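Side-chain contacts in protein of uncharacterized function (DUF1076) (Salmonella typhi, PDB 6IAI), which is a type III secretion effector that acts as an E3/E4 ubiquitin ligase and binds diubiquitin, the chain here being its N-terminal part: residues L23-V28 against E41-L46; N27-I30 against I36-L39; L39-N42 against I47-T50; R57-Q62 against Y68-R73. All coordinates share one frame; numbering follows the deposited sequence.

Contact 1 (L23-V28 against E41-L46); sequences LTFPNV and ENDLEL
Asp43, in the first turn of helix 41-53, meets Phe25 of the strand alongside the CD2-CE2 side of the phenyl ring. Its CG lies 3.5 Å from Phe25 CD2, and OD1 comes to within 3.6 Å of Phe25 CE2. The carboxylate is turned 58° from the ring plane and the two side chains run past each other in opposite directions, which makes this a glancing contact and not a stack. Aspartate suits a partly exposed place here: its methylene packs on aromatic carbon, and an acid three residues past the N-cap probably gains from the positive end of the helix dipole. One turn later, Leu46 reaches over to both inward-pointing residues of the strand. A chi1 of 177° swings the Leu46 branch off the helix, opposite its own amide nitrogen, and sets CD2 3.8 Å from Phe25 CZ. The branch point itself, Leu46 CG, touches Leu23 CD1 at 4.1 Å. Leu23 and Phe25 can share this work because alternate strand residues point to the same side; Thr24, between them, turns outward and bonds Gln62 through its hydroxyl. No hydrogen bond joins the two segments, whose strand and helix axes pass 10.6 Å apart with nearly opposite directions. The contact closes the first half of a beta-alpha-beta unit. Further along the helix, Ile47 packs on Phe25 and Thr50 on Leu23, while Ile59, Val61 and Leu63 of the neighbouring parallel strand 59-63 flank the same two side chains.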
loop_
_atom_site.group_PDB
_atom_site.type_symbol
_atom_site.label_atom_id
_atom_site.label_comp_id
_atom_site.label_asym_id
_atom_site.label_seq_id
_atom_site.Cartn_x
_atom_site.Cartn_y
_atom_site.Cartn_z
ATOM N N LEU A 23 4.848 5.276 0.711
ATOM C CA LEU A 23 4.289 5.775 -0.541
ATOM C C LEU A 23 2.817 6.074 -0.380
ATOM O O LEU A 23 2.102 5.287 0.209
ATOM C CB LEU A 23 4.529 4.786 -1.703
ATOM C CG LEU A 23 5.968 4.374 -1.985
ATOM C CD1 LEU A 23 5.990 3.248 -3.002
ATOM C CD2 LEU A 23 6.857 5.581 -2.431
ATOM N N THR A 24 2.363 7.216 -0.859
ATOM C CA THR A 24 0.967 7.628 -0.703
ATOM C C THR A 24 0.367 7.898 -2.082
ATOM O O THR A 24 0.962 8.601 -2.910
ATOM C CB THR A 24 0.853 8.778 0.348
ATOM O OG1 THR A 24 -0.496 9.225 0.487
ATOM C CG2 THR A 24 1.764 9.941 0.053
ATOM N N PHE A 25 -0.774 7.264 -2.349
ATOM C CA PHE A 25 -1.480 7.372 -3.636
ATOM C C PHE A 25 -2.814 8.055 -3.371
ATOM O O PHE A 25 -3.696 7.502 -2.688
ATOM C CB PHE A 25 -1.573 6.022 -4.366
ATOM C CG PHE A 25 -0.209 5.435 -4.661
ATOM C CD1 PHE A 25 0.455 4.654 -3.715
ATOM C CD2 PHE A 25 0.418 5.679 -5.866
ATOM C CE1 PHE A 25 1.728 4.164 -3.964
ATOM C CE2 PHE A 25 1.700 5.188 -6.108
ATOM C CZ PHE A 25 2.338 4.412 -5.162
ATOM N N PRO A 26 -2.884 9.343 -3.802
ATOM C CA PRO A 26 -4.028 10.195 -3.429
ATOM C C PRO A 26 -5.369 9.924 -4.116
ATOM O O PRO A 26 -6.413 9.842 -3.453
ATOM C CB PRO A 26 -3.516 11.610 -3.757
ATOM C CG PRO A 26 -2.541 11.410 -4.868
ATOM C CD PRO A 26 -1.854 10.118 -4.537
ATOM N N ASN A 27 -5.344 9.819 -5.436
ATOM C CA ASN A 27 -6.548 9.673 -6.237
ATOM C C ASN A 27 -6.848 8.217 -6.562
ATOM O O ASN A 27 -7.137 7.899 -7.716
ATOM C CB ASN A 27 -6.435 10.543 -7.523
ATOM C CG ASN A 27 -5.765 11.900 -7.323
ATOM O OD1 ASN A 27 -6.260 12.788 -6.602
ATOM N ND2 ASN A 27 -4.609 12.078 -7.954
ATOM N N VAL A 28 -6.789 7.327 -5.546
ATOM C CA VAL A 28 -7.063 5.907 -5.751
ATOM C C VAL A 28 -8.559 5.705 -5.934
ATOM O O VAL A 28 -9.361 6.047 -5.054
ATOM C CB VAL A 28 -6.438 4.983 -4.676
ATOM C CG1 VAL A 28 -6.885 3.536 -4.851
ATOM C CG2 VAL A 28 -4.933 5.061 -4.737
ATOM N N GLU A 41 -0.323 1.444 -13.948
ATOM C CA GLU A 41 0.888 0.651 -14.111
ATOM C C GLU A 41 2.093 1.358 -13.520
ATOM O O GLU A 41 2.957 0.692 -12.938
ATOM C CB GLU A 41 1.121 0.289 -15.596
ATOM C CG GLU A 41 0.163 -0.783 -16.114
ATOM C CD GLU A 41 0.189 -2.140 -15.426
ATOM O OE1 GLU A 41 -0.906 -2.686 -15.156
ATOM O OE2 GLU A 41 1.298 -2.656 -15.157
ATOM N N ASN A 42 2.144 2.711 -13.639
ATOM C CA ASN A 42 3.213 3.545 -13.059
ATOM C C ASN A 42 3.200 3.434 -11.530
ATOM O O ASN A 42 4.260 3.339 -10.946
ATOM C CB ASN A 42 3.053 5.016 -13.451
ATOM C CG ASN A 42 3.439 5.390 -14.855
ATOM O OD1 ASN A 42 4.363 4.830 -15.461
ATOM N ND2 ASN A 42 2.832 6.473 -15.329
ATOM N N ASP A 43 2.007 3.407 -10.903
ATOM C CA ASP A 43 1.814 3.263 -9.454
ATOM C C ASP A 43 2.318 1.910 -8.972
ATOM O O ASP A 43 3.139 1.858 -8.044
ATOM C CB ASP A 43 0.342 3.476 -9.061
ATOM C CG ASP A 43 -0.183 4.894 -9.269
ATOM O OD1 ASP A 43 0.648 5.820 -9.454
ATOM O OD2 ASP A 43 -1.429 5.077 -9.242
ATOM N N LEU A 44 1.908 0.828 -9.672
ATOM C CA LEU A 44 2.346 -0.538 -9.385
ATOM C C LEU A 44 3.855 -0.701 -9.571
ATOM O O LEU A 44 4.513 -1.306 -8.718
ATOM C CB LEU A 44 1.570 -1.550 -10.241
ATOM C CG LEU A 44 0.059 -1.595 -10.014
ATOM C CD1 LEU A 44 -0.628 -2.343 -11.144
ATOM C CD2 LEU A 44 -0.283 -2.158 -8.611
ATOM N N GLU A 45 4.417 -0.081 -10.616
ATOM C CA GLU A 45 5.864 -0.140 -10.861
ATOM C C GLU A 45 6.643 0.603 -9.793
ATOM O O GLU A 45 7.653 0.087 -9.312
ATOM C CB GLU A 45 6.239 0.318 -12.276
ATOM C CG GLU A 45 7.389 -0.487 -12.895
ATOM C CD GLU A 45 7.419 -1.999 -12.654
ATOM O OE1 GLU A 45 8.339 -2.460 -11.940
ATOM O OE2 GLU A 45 6.495 -2.711 -13.113
ATOM N N LEU A 46 6.123 1.755 -9.338
ATOM C CA LEU A 46 6.732 2.492 -8.248
ATOM C C LEU A 46 6.721 1.637 -6.948
ATOM O O LEU A 46 7.740 1.572 -6.269
ATOM C CB LEU A 46 6.011 3.856 -8.015
ATOM C CG LEU A 46 6.523 4.692 -6.830
ATOM C CD1 LEU A 46 8.012 5.127 -7.051
ATOM C CD2 LEU A 46 5.587 5.845 -6.539
#

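Contact 2 (N27-I30 against I36-L39)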
loop_
_atom_site.group_PDB
_atom_site.type_symbol
_atom_site.label_atom_id
_atom_site.label_comp_id
_atom_site.label_asym_id
_atom_site.label_seq_id
_atom_site.Cartn_x
_atom_site.Cartn_y
_atom_site.Cartn_z
ATOM N N ASN A 27 -5.344 9.819 -5.436
ATOM C CA ASN A 27 -6.548 9.673 -6.237
ATOM C C ASN A 27 -6.848 8.217 -6.562
ATOM O O ASN A 27 -7.137 7.899 -7.716
ATOM C CB ASN A 27 -6.435 10.543 -7.523
ATOM C CG ASN A 27 -5.765 11.900 -7.323
ATOM O OD1 ASN A 27 -6.260 12.788 -6.602
ATOM N ND2 ASN A 27 -4.609 12.078 -7.954
ATOM N N VAL A 28 -6.789 7.327 -5.546
ATOM C CA VAL A 28 -7.063 5.907 -5.751
ATOM C C VAL A 28 -8.559 5.705 -5.934
ATOM O O VAL A 28 -9.361 6.047 -5.054
ATOM C CB VAL A 28 -6.438 4.983 -4.676
ATOM C CG1 VAL A 28 -6.885 3.536 -4.851
ATOM C CG2 VAL A 28 -4.933 5.061 -4.737
ATOM N N ALA A 29 -8.908 5.191 -7.114
ATOM C CA ALA A 29 -10.270 4.889 -7.528
ATOM C C ALA A 29 -10.869 3.807 -6.658
ATOM O O ALA A 29 -10.213 2.808 -6.358
ATOM C CB ALA A 29 -10.288 4.452 -8.984
ATOM N N ILE A 30 -12.105 4.046 -6.217
ATOM C CA ILE A 30 -12.891 3.119 -5.416
ATOM C C ILE A 30 -14.004 2.533 -6.269
ATOM O O ILE A 30 -14.572 3.228 -7.118
ATOM C CB ILE A 30 -13.368 3.752 -4.081
ATOM C CG1 ILE A 30 -12.164 4.264 -3.295
ATOM C CG2 ILE A 30 -14.171 2.795 -3.204
ATOM C CD1 ILE A 30 -10.930 3.221 -3.039
ATOM N N ILE A 36 -10.622 -1.005 -3.474
ATOM C CA ILE A 36 -9.744 -0.296 -4.393
ATOM C C ILE A 36 -9.955 -0.828 -5.826
ATOM O O ILE A 36 -10.168 -2.019 -6.031
ATOM C CB ILE A 36 -8.241 -0.320 -3.942
ATOM C CG1 ILE A 36 -7.717 -1.758 -3.706
ATOM C CG2 ILE A 36 -8.004 0.584 -2.713
ATOM C CD1 ILE A 36 -6.232 -1.978 -3.939
ATOM N N ASP A 37 -9.931 0.057 -6.796
ATOM C CA ASP A 37 -10.010 -0.333 -8.195
ATOM C C ASP A 37 -8.565 -0.628 -8.619
ATOM O O ASP A 37 -7.659 -0.628 -7.784
ATOM C CB ASP A 37 -10.612 0.820 -9.047
ATOM C CG ASP A 37 -11.339 0.435 -10.331
ATOM O OD1 ASP A 37 -11.075 -0.671 -10.863
ATOM O OD2 ASP A 37 -12.140 1.265 -10.830
ATOM N N LYS A 38 -8.344 -0.853 -9.914
ATOM C CA LYS A 38 -7.032 -1.128 -10.463
ATOM C C LYS A 38 -6.152 0.149 -10.400
ATOM O O LYS A 38 -6.571 1.197 -10.889
ATOM C CB LYS A 38 -7.209 -1.694 -11.900
ATOM C CG LYS A 38 -5.955 -1.791 -12.782
ATOM C CD LYS A 38 -4.857 -2.750 -12.253
ATOM C CE LYS A 38 -3.756 -2.985 -13.265
ATOM N NZ LYS A 38 -3.161 -1.714 -13.791
ATOM N N LEU A 39 -4.963 0.070 -9.753
ATOM C CA LEU A 39 -4.003 1.175 -9.702
ATOM C C LEU A 39 -3.369 1.303 -11.083
ATOM O O LEU A 39 -3.383 0.338 -11.844
ATOM C CB LEU A 39 -2.864 0.931 -8.687
ATOM C CG LEU A 39 -3.132 0.664 -7.201
ATOM C CD1 LEU A 39 -1.923 1.064 -6.385
ATOM C CD2 LEU A 39 -4.329 1.391 -6.677
#
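Ala29 and Asp37 carry the one hydrogen bond between these loop segments: Asp37 N donates to Ala29 O over 2.8 Å, fairly straight at 163° but tilted from the carbonyl plane. Beside it the two CB atoms, of Ala29 and Asp37, approach to 3.6 Å, and Ala29 has nothing beyond CB to obstruct the Asp37 carboxylate, whose OD2 comes to 4.1 Å from Ala29 CB. Ile30 and Ile36 form a single backbone bridge next door. Ile30 starts out pointing away, yet the bend at chi2 (-52°) folds its CD1 back to 4.0 Å from Ile36 CG2. On the buried side, Val28 CG1 touches two partners, lying 3.8 Å from Ile36 CG2 and equally far from Leu39 CD2; branched aliphatic groups fill such a place well. In the next shell, Asp37 OD1 accepts the following backbone amide, Lys38 N, at 2.9 Å, which fixes the rotation of the exposed carboxylate. Lys38 curls round so that NZ meets Leu39 O at 2.8 Å and also forms a salt bridge with Glu41. The whole lies in the connection between strand 22-25 and helix 41-53, with Leu63 of strand 59-63 touching Val28, Ile36 and Leu39, and Asn104, Leu108 and Gln111 of helix 91-113 holding the 36-39 side.

Contact 3 (L39-N42 against I47-T50); sequences LSEN and IRDT
Leu39 and Glu41 reach along the start of helix 41-53 to Ile47 and Arg48, giving one buried apolar contact and one polar contact at the surface. The apolar one is between methyl ends: Leu39 CD1 meets Ile47 CD1 at 3.8 Å, the side chains crossing at about a right angle. Both are buried aliphatic residues, and Val61, Leu108 and Leu112 are among their other neighbours. The polar pair is looser. Glu41 OE2 stands 3.6 Å from Arg48 NH2, a long salt bridge made at the guanidinium edge, with carboxylate and guanidinium planes 32° apart. A water near the guanidinium plane lies within bonding distance of Glu41 OE2 (2.6 Å) and of Glu41 O, and accepts weakly from Arg48 NH2. The bend of Arg48 at chi3 (-92°) turns the guanidinium so that NH2 faces Glu41, while NE pairs with Glu45 OE2 and NH1 donates to Leu112 O of helix 91-113. Glu41's other oxygen, OE1, is bridged to Lys38. Arginine, with several donors on a long arm, suits this meeting of two helices. Ser40 is the N-cap, its OG bonded to Asp43 N, and Leu39 just before it packs on Leu44, the pattern of a hydrophobic staple at a helix N-terminus.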
loop_
_atom_site.group_PDB
_atom_site.type_symbol
_atom_site.label_atom_id
_atom_site.label_comp_id
_atom_site.label_asym_id
_atom_site.label_seq_id
_atom_site.Cartn_x
_atom_site.Cartn_y
_atom_site.Cartn_z
ATOM N N LEU A 39 -4.963 0.070 -9.753
ATOM C CA LEU A 39 -4.003 1.175 -9.702
ATOM C C LEU A 39 -3.369 1.303 -11.083
ATOM O O LEU A 39 -3.383 0.338 -11.844
ATOM C CB LEU A 39 -2.864 0.931 -8.687
ATOM C CG LEU A 39 -3.132 0.664 -7.201
ATOM C CD1 LEU A 39 -1.923 1.064 -6.385
ATOM C CD2 LEU A 39 -4.329 1.391 -6.677
ATOM N N SER A 40 -2.759 2.462 -11.402
ATOM C CA SER A 40 -2.102 2.609 -12.706
ATOM C C SER A 40 -0.847 1.715 -12.752
ATOM O O SER A 40 -0.364 1.285 -11.703
ATOM C CB SER A 40 -1.765 4.077 -12.987
ATOM O OG SER A 40 -0.532 4.513 -12.432
ATOM N N GLU A 41 -0.323 1.444 -13.948
ATOM C CA GLU A 41 0.888 0.651 -14.111
ATOM C C GLU A 41 2.093 1.358 -13.520
ATOM O O GLU A 41 2.957 0.692 -12.938
ATOM C CB GLU A 41 1.121 0.289 -15.596
ATOM C CG GLU A 41 0.163 -0.783 -16.114
ATOM C CD GLU A 41 0.189 -2.140 -15.426
ATOM O OE1 GLU A 41 -0.906 -2.686 -15.156
ATOM O OE2 GLU A 41 1.298 -2.656 -15.157
ATOM N N ASN A 42 2.144 2.711 -13.639
ATOM C CA ASN A 42 3.213 3.545 -13.059
ATOM C C ASN A 42 3.200 3.434 -11.530
ATOM O O ASN A 42 4.260 3.339 -10.946
ATOM C CB ASN A 42 3.053 5.016 -13.451
ATOM C CG ASN A 42 3.439 5.390 -14.855
ATOM O OD1 ASN A 42 4.363 4.830 -15.461
ATOM N ND2 ASN A 42 2.832 6.473 -15.329
ATOM N N ILE A 47 5.596 0.973 -6.625
ATOM C CA ILE A 47 5.506 0.118 -5.433
ATOM C C ILE A 47 6.499 -1.039 -5.525
ATOM O O ILE A 47 7.278 -1.232 -4.595
ATOM C CB ILE A 47 4.064 -0.360 -5.135
ATOM C CG1 ILE A 47 3.108 0.843 -4.928
ATOM C CG2 ILE A 47 4.048 -1.320 -3.916
ATOM C CD1 ILE A 47 1.568 0.470 -4.989
ATOM N N ARG A 48 6.516 -1.749 -6.682
ATOM C CA ARG A 48 7.406 -2.880 -6.974
ATOM C C ARG A 48 8.861 -2.472 -6.838
ATOM O O ARG A 48 9.568 -3.080 -6.026
ATOM C CB ARG A 48 7.111 -3.476 -8.380
ATOM C CG ARG A 48 5.749 -4.172 -8.475
ATOM C CD ARG A 48 5.582 -5.001 -9.734
ATOM N NE ARG A 48 4.989 -4.346 -10.900
ATOM C CZ ARG A 48 3.759 -4.520 -11.369
ATOM N NH1 ARG A 48 2.936 -5.365 -10.787
ATOM N NH2 ARG A 48 3.365 -3.880 -12.453
ATOM N N ASP A 49 9.303 -1.404 -7.580
ATOM C CA ASP A 49 10.684 -0.894 -7.527
ATOM C C ASP A 49 11.113 -0.491 -6.115
ATOM O O ASP A 49 12.218 -0.827 -5.695
ATOM C CB ASP A 49 10.895 0.280 -8.489
ATOM C CG ASP A 49 10.837 -0.056 -9.977
ATOM O OD1 ASP A 49 10.827 -1.270 -10.323
ATOM O OD2 ASP A 49 10.814 0.897 -10.804
ATOM N N THR A 50 10.233 0.191 -5.365
ATOM C CA THR A 50 10.539 0.622 -3.995
ATOM C C THR A 50 10.699 -0.577 -3.058
ATOM O O THR A 50 11.650 -0.604 -2.268
ATOM C CB THR A 50 9.525 1.672 -3.507
ATOM O OG1 THR A 50 9.417 2.692 -4.499
ATOM C CG2 THR A 50 9.943 2.316 -2.228
HETATM O O HOH W 1 3.583 -1.872 -14.252
#

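Contact 4 (R57-Q62 against Y68-R73); sequences RKIQVQ and YEVSNR
Tyr68 has the backbone carbonyl of Val61 at its ring edge, nearly in the ring plane, with Val61 O 3.4 Å from Tyr68 CD1. Elsewhere the ring pairs edge-to-face with Trp101 of helix 91-113, and its hydroxyl bonds weakly to Asn104, a fitting place for a large aromatic with one polar end. The same carbonyl takes the backbone donor: Tyr68 N lies 2.8 Å from Val61 O, and Val61 N answers to Tyr68 O. Farther along, Ile59 and Val70 form a second hydrogen-bonded pair, in which Ile59 N reaches Val70 O at 2.9 Å and an almost linear 174°. Between these pairs sits the non-hydrogen-bonded pair Gln60 and Glu69, completing the antiparallel ladder of a beta hairpin; the short strand segments run at 136°, well short of the 180° of a flat antiparallel pair, so the hairpin is strongly twisted. Strands 22-25 and 83-85 flank it in the mixed sheet. On the face of Ile59, Val61 and Tyr68, Val70 meets both aliphatic neighbours: its CG1 lies 3.6 Å from Val61 CG2, and its CG2 lies 4.1 Å from Ile59 CG1. Ile47 and Ala51 of helix 41-53 cover Val70, so compact branched residues belong here. The Gln60 and Glu69 face is more polar. Lys58, extended beyond CG, lays its methylenes across Glu69 and brings NZ 3.5 Å from Glu69 OE1 in a weakly bonded salt bridge, while Glu69 OE2 is held by Ser87. Past the paired strands, a water accepts from Asn72 N and sits 2.7 Å from Arg57 O, to which it can donate.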
loop_
_atom_site.group_PDB
_atom_site.type_symbol
_atom_site.label_atom_id
_atom_site.label_comp_id
_atom_site.label_asym_id
_atom_site.label_seq_id
_atom_site.Cartn_x
_atom_site.Cartn_y
_atom_site.Cartn_z
ATOM N N ARG A 57 12.434 -6.159 3.019
ATOM C CA ARG A 57 11.988 -5.432 4.213
ATOM C C ARG A 57 10.776 -4.641 3.815
ATOM O O ARG A 57 10.700 -4.150 2.688
ATOM C CB ARG A 57 13.078 -4.496 4.782
ATOM C CG ARG A 57 14.139 -5.260 5.546
ATOM C CD ARG A 57 15.366 -4.413 5.903
ATOM N NE ARG A 57 16.135 -4.040 4.706
ATOM C CZ ARG A 57 16.985 -4.846 4.063
ATOM N NH1 ARG A 57 17.206 -6.081 4.502
ATOM N NH2 ARG A 57 17.630 -4.417 2.985
ATOM N N LYS A 58 9.815 -4.557 4.711
ATOM C CA LYS A 58 8.562 -3.878 4.459
ATOM C C LYS A 58 8.667 -2.369 4.207
ATOM O O LYS A 58 9.413 -1.655 4.885
ATOM C CB LYS A 58 7.578 -4.151 5.607
ATOM C CG LYS A 58 6.931 -5.530 5.508
ATOM C CD LYS A 58 6.246 -5.900 6.811
ATOM C CE LYS A 58 5.498 -7.207 6.689
ATOM N NZ LYS A 58 4.833 -7.584 7.972
ATOM N N ILE A 59 7.900 -1.903 3.215
ATOM C CA ILE A 59 7.656 -0.501 2.931
ATOM C C ILE A 59 6.160 -0.301 3.252
ATOM O O ILE A 59 5.392 -1.278 3.283
ATOM C CB ILE A 59 8.014 -0.057 1.480
ATOM C CG1 ILE A 59 7.088 -0.668 0.425
ATOM C CG2 ILE A 59 9.495 -0.301 1.163
ATOM C CD1 ILE A 59 6.977 0.125 -0.856
ATOM N N GLN A 60 5.738 0.946 3.473
ATOM C CA GLN A 60 4.328 1.246 3.724
ATOM C C GLN A 60 3.723 1.950 2.543
ATOM O O GLN A 60 4.380 2.759 1.879
ATOM C CB GLN A 60 4.148 2.060 4.997
ATOM C CG GLN A 60 4.351 1.210 6.235
ATOM C CD GLN A 60 4.274 2.051 7.440
ATOM O OE1 GLN A 60 3.185 2.324 7.933
ATOM N NE2 GLN A 60 5.423 2.494 7.927
ATOM N N VAL A 61 2.463 1.607 2.254
ATOM C CA VAL A 61 1.704 2.147 1.140
ATOM C C VAL A 61 0.354 2.649 1.664
ATOM O O VAL A 61 -0.390 1.889 2.310
ATOM C CB VAL A 61 1.588 1.137 -0.047
ATOM C CG1 VAL A 61 0.653 1.656 -1.138
ATOM C CG2 VAL A 61 2.969 0.833 -0.639
ATOM N N GLN A 62 0.065 3.951 1.423
ATOM C CA GLN A 62 -1.193 4.538 1.835
ATOM C C GLN A 62 -2.089 4.628 0.609
ATOM O O GLN A 62 -1.725 5.249 -0.381
ATOM C CB GLN A 62 -1.008 5.897 2.510
ATOM C CG GLN A 62 -2.293 6.435 3.169
ATOM C CD GLN A 62 -2.091 7.763 3.860
ATOM O OE1 GLN A 62 -1.267 8.584 3.469
ATOM N NE2 GLN A 62 -2.830 7.997 4.916
ATOM N N TYR A 68 -0.926 -0.123 4.190
ATOM C CA TYR A 68 -0.580 -1.472 3.748
ATOM C C TYR A 68 0.920 -1.647 3.820
ATOM O O TYR A 68 1.658 -0.707 3.584
ATOM C CB TYR A 68 -1.085 -1.697 2.314
ATOM C CG TYR A 68 -2.580 -1.456 2.207
ATOM C CD1 TYR A 68 -3.090 -0.168 2.033
ATOM C CD2 TYR A 68 -3.488 -2.502 2.376
ATOM C CE1 TYR A 68 -4.464 0.068 2.006
ATOM C CE2 TYR A 68 -4.863 -2.279 2.332
ATOM C CZ TYR A 68 -5.346 -0.993 2.139
ATOM O OH TYR A 68 -6.693 -0.766 2.119
ATOM N N GLU A 69 1.371 -2.838 4.208
ATOM C CA GLU A 69 2.784 -3.194 4.281
ATOM C C GLU A 69 3.100 -4.046 3.095
ATOM O O GLU A 69 2.356 -4.982 2.817
ATOM C CB GLU A 69 3.087 -3.930 5.574
ATOM C CG GLU A 69 2.768 -3.098 6.808
ATOM C CD GLU A 69 2.804 -3.812 8.145
ATOM O OE1 GLU A 69 2.471 -5.022 8.206
ATOM O OE2 GLU A 69 3.065 -3.117 9.154
ATOM N N VAL A 70 4.119 -3.665 2.311
ATOM C CA VAL A 70 4.479 -4.431 1.129
ATOM C C VAL A 70 5.979 -4.749 1.131
ATOM O O VAL A 70 6.811 -3.934 1.526
ATOM C CB VAL A 70 3.957 -3.895 -0.245
ATOM C CG1 VAL A 70 2.968 -2.736 -0.158
ATOM C CG2 VAL A 70 5.009 -3.735 -1.315
ATOM N N SER A 71 6.303 -5.978 0.732
ATOM C CA SER A 71 7.671 -6.459 0.597
ATOM C C SER A 71 7.794 -7.321 -0.614
ATOM O O SER A 71 6.811 -7.895 -1.050
ATOM C CB SER A 71 8.143 -7.210 1.849
ATOM O OG SER A 71 7.139 -8.004 2.460
ATOM N N ASN A 72 8.978 -7.376 -1.195
ATOM C CA ASN A 72 9.261 -8.322 -2.271
ATOM C C ASN A 72 9.863 -9.581 -1.565
ATOM O O ASN A 72 9.779 -9.656 -0.329
ATOM C CB ASN A 72 10.165 -7.700 -3.356
ATOM C CG ASN A 72 11.629 -7.624 -3.017
ATOM O OD1 ASN A 72 12.037 -7.375 -1.874
ATOM N ND2 ASN A 72 12.451 -7.830 -4.018
ATOM N N ARG A 73 10.433 -10.566 -2.303
ATOM C CA ARG A 73 10.990 -11.800 -1.682
ATOM C C ARG A 73 9.917 -12.508 -0.841
ATOM O O ARG A 73 10.161 -12.896 0.298
ATOM C CB ARG A 73 12.260 -11.490 -0.828
ATOM C CG ARG A 73 13.400 -10.936 -1.653
ATOM C CD ARG A 73 14.565 -10.523 -0.820
ATOM N NE ARG A 73 15.605 -9.974 -1.689
ATOM C CZ ARG A 73 16.819 -9.626 -1.278
ATOM N NH1 ARG A 73 17.161 -9.767 -0.002
ATOM N NH2 ARG A 73 17.701 -9.134 -2.139
HETATM O O HOH W 2 10.664 -5.274 0.276
#

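How the contacts relate
Contacts 1, 3 and 4 meet in the apolar layer between helix 41-53 and the sheet: Ile47 of contact 3 touches Phe25 of contact 1 and Val70 of contact 4. Backbone hydrogen bonds from Leu23 to Gln60 and Gln62 also tie contacts 1 and 4. Chemistry differs with place: helix on strand is held by side-chain packing alone, strand on strand by a ladder of amides, the helix start in contact 3 by packing inside and a watered ion pair outside. Contact 2, in the connecting loop, combines one backbone hydrogen bond with packing of Val28, shared with contact 1, on Leu39, shared with contact 3. All are partly buried; contact 1 exposes Leu46, the others Asp37, Glu41 or Lys58.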